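Local structure of glycerol dehydratase (Clostridium butyricum, 4MTJ) at residues Q45-R50 against R516-F521. The protein is a B12-independent glycerol dehydratase, a glycyl radical enzyme that probably removes water from glycerol to give 3-hydroxypropionaldehyde. Sequence-based numbering, arbitrary orientation.
Sequences QPAILR and RAPLPF
I48 sets its CD1 methyl between two proline rings, P518 and P520, where the first turn of helix 47-61 meets the linker from helix 484-516 to helix 520-523. This is helix-to-linker packing in the pyruvate formate lyase-like fold. CD1 lies 3.7 Å from P518 CB and 3.8 Å from P520 CG. Nearer still is P518 O, 3.6 Å from I48 CD1, a van der Waals neighbour and not a bond. Beta-branched I48 sends its longer branch, CG1-CD1, to the prolines, and this apolar end suits their ring carbons. Chi1 of -168° sets CG1 anti to the backbone N, and chi2 of 70° then brings CD1 to the rings. Beside it A47 turns its CB toward the linker; the short side chain leaves a long contact, 4.2 Å from CB to P518 CD, with the CA atoms of A47 and R516 5.8 Å apart.

No hydrogen bond joins the two segments, so van der Waals packing carries the contact. P46 is the N-cap of helix 47-61; its phi of -63° is within proline's range, and its O accepts a bond from R50 N at 3.1 Å. On the other side, L519 is the N-cap of helix 520-523 and P520 its first residue, where a missing N-H is harmless. Q537 OE1 holds L519 N, between the two prolines, and E277 OE2 holds F521 N just after P520. R516 turns its CB away from 45-50, and its guanidinium bonds elsewhere: NH1 to G128 O and T130 O, NH2 to E43 O of the second subunit, placing the contact near the dimer interface. P520 CG also rests 3.7 Å from the carbonyl oxygen I48 O, to which S207 OG is weakly hydrogen-bonded.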
loop_
_atom_site.group_PDB
_atom_site.type_symbol
_atom_site.label_atom_id
_atom_site.label_comp_id
_atom_site.label_asym_id
_atom_site.label_seq_id
_atom_site.Cartn_x
_atom_site.Cartn_y
_atom_site.Cartn_z
ATOM N N GLN A 45 -10.300 -4.920 5.363
ATOM C CA GLN A 45 -10.203 -3.494 5.624
ATOM C C GLN A 45 -8.797 -2.967 5.263
ATOM O O GLN A 45 -7.821 -3.711 5.350
ATOM C CB GLN A 45 -10.505 -3.289 7.107
ATOM C CG GLN A 45 -11.224 -2.034 7.447
ATOM C CD GLN A 45 -12.645 -1.996 6.955
ATOM O OE1 GLN A 45 -13.024 -1.105 6.190
ATOM N NE2 GLN A 45 -13.454 -2.938 7.413
ATOM N N PRO A 46 -8.683 -1.694 4.837
ATOM C CA PRO A 46 -7.338 -1.116 4.648
ATOM C C PRO A 46 -6.574 -1.070 5.973
ATOM O O PRO A 46 -7.191 -1.021 7.037
ATOM C CB PRO A 46 -7.610 0.314 4.172
ATOM C CG PRO A 46 -9.032 0.378 3.842
ATOM C CD PRO A 46 -9.754 -0.733 4.538
ATOM N N ALA A 47 -5.248 -1.076 5.909
ATOM C CA ALA A 47 -4.421 -1.133 7.121
ATOM C C ALA A 47 -4.739 -0.063 8.195
ATOM O O ALA A 47 -4.773 -0.369 9.391
ATOM C CB ALA A 47 -2.939 -1.119 6.755
ATOM N N ILE A 48 -4.984 1.178 7.784
ATOM C CA ILE A 48 -5.261 2.240 8.755
ATOM C C ILE A 48 -6.545 1.950 9.557
ATOM O O ILE A 48 -6.629 2.232 10.760
ATOM C CB ILE A 48 -5.297 3.659 8.087
ATOM C CG1 ILE A 48 -5.302 4.772 9.136
ATOM C CG2 ILE A 48 -6.496 3.806 7.158
ATOM C CD1 ILE A 48 -3.995 4.919 9.883
ATOM N N LEU A 49 -7.535 1.362 8.895
ATOM C CA LEU A 49 -8.778 1.006 9.561
ATOM C C LEU A 49 -8.613 -0.208 10.475
ATOM O O LEU A 49 -9.211 -0.254 11.552
ATOM C CB LEU A 49 -9.876 0.748 8.537
ATOM C CG LEU A 49 -11.056 1.707 8.448
ATOM C CD1 LEU A 49 -11.195 2.524 9.719
ATOM C CD2 LEU A 49 -10.900 2.608 7.257
ATOM N N ARG A 50 -7.816 -1.188 10.040
ATOM C CA ARG A 50 -7.457 -2.331 10.881
ATOM C C ARG A 50 -6.846 -1.798 12.177
ATOM O O ARG A 50 -7.216 -2.232 13.274
ATOM C CB ARG A 50 -6.459 -3.263 10.180
ATOM C CG ARG A 50 -6.913 -3.864 8.837
ATOM C CD ARG A 50 -6.964 -5.385 8.919
ATOM N NE ARG A 50 -5.778 -6.054 8.422
ATOM C CZ ARG A 50 -5.512 -7.342 8.607
ATOM N NH1 ARG A 50 -6.341 -8.103 9.309
ATOM N NH2 ARG A 50 -4.400 -7.867 8.101
ATOM N N ARG A 516 1.914 -1.495 7.062
ATOM C CA ARG A 516 1.201 -2.435 7.940
ATOM C C ARG A 516 0.850 -1.913 9.338
ATOM O O ARG A 516 -0.010 -2.481 10.004
ATOM C CB ARG A 516 1.972 -3.747 8.075
ATOM C CG ARG A 516 1.982 -4.597 6.818
ATOM C CD ARG A 516 2.790 -5.874 7.007
ATOM N NE ARG A 516 2.647 -6.743 5.843
ATOM C CZ ARG A 516 3.064 -8.005 5.778
ATOM N NH1 ARG A 516 3.666 -8.573 6.822
ATOM N NH2 ARG A 516 2.866 -8.705 4.667
ATOM N N ALA A 517 1.510 -0.847 9.788
ATOM C CA ALA A 517 1.150 -0.247 11.071
ATOM C C ALA A 517 1.111 1.289 11.058
ATOM O O ALA A 517 1.802 1.935 11.861
ATOM C CB ALA A 517 2.082 -0.768 12.215
ATOM N N PRO A 518 0.319 1.884 10.146
ATOM C CA PRO A 518 0.169 3.335 10.272
ATOM C C PRO A 518 -0.684 3.617 11.503
ATOM O O PRO A 518 -1.656 2.893 11.731
ATOM C CB PRO A 518 -0.554 3.736 8.983
ATOM C CG PRO A 518 -1.275 2.500 8.542
ATOM C CD PRO A 518 -0.429 1.337 8.992
ATOM N N LEU A 519 -0.325 4.632 12.290
ATOM C CA LEU A 519 -0.984 4.842 13.573
ATOM C C LEU A 519 -1.994 5.989 13.560
ATOM O O LEU A 519 -1.599 7.162 13.583
ATOM C CB LEU A 519 0.059 5.074 14.665
ATOM C CG LEU A 519 1.125 3.987 14.830
ATOM C CD1 LEU A 519 1.890 4.188 16.135
ATOM C CD2 LEU A 519 0.475 2.604 14.801
ATOM N N PRO A 520 -3.300 5.654 13.558
ATOM C CA PRO A 520 -4.347 6.685 13.514
ATOM C C PRO A 520 -4.335 7.515 14.793
ATOM O O PRO A 520 -4.572 8.732 14.753
ATOM C CB PRO A 520 -5.667 5.880 13.445
ATOM C CG PRO A 520 -5.280 4.428 13.380
ATOM C CD PRO A 520 -3.848 4.313 13.823
ATOM N N PHE A 521 -4.074 6.875 15.929
ATOM C CA PHE A 521 -4.187 7.615 17.182
ATOM C C PHE A 521 -3.015 8.569 17.426
ATOM O O PHE A 521 -3.225 9.739 17.754
ATOM C CB PHE A 521 -4.428 6.695 18.386
ATOM C CG PHE A 521 -4.541 7.435 19.693
ATOM C CD1 PHE A 521 -3.520 7.378 20.632
ATOM C CD2 PHE A 521 -5.660 8.209 19.972
ATOM C CE1 PHE A 521 -3.609 8.085 21.839
ATOM C CE2 PHE A 521 -5.763 8.907 21.174
ATOM C CZ PHE A 521 -4.730 8.844 22.110
#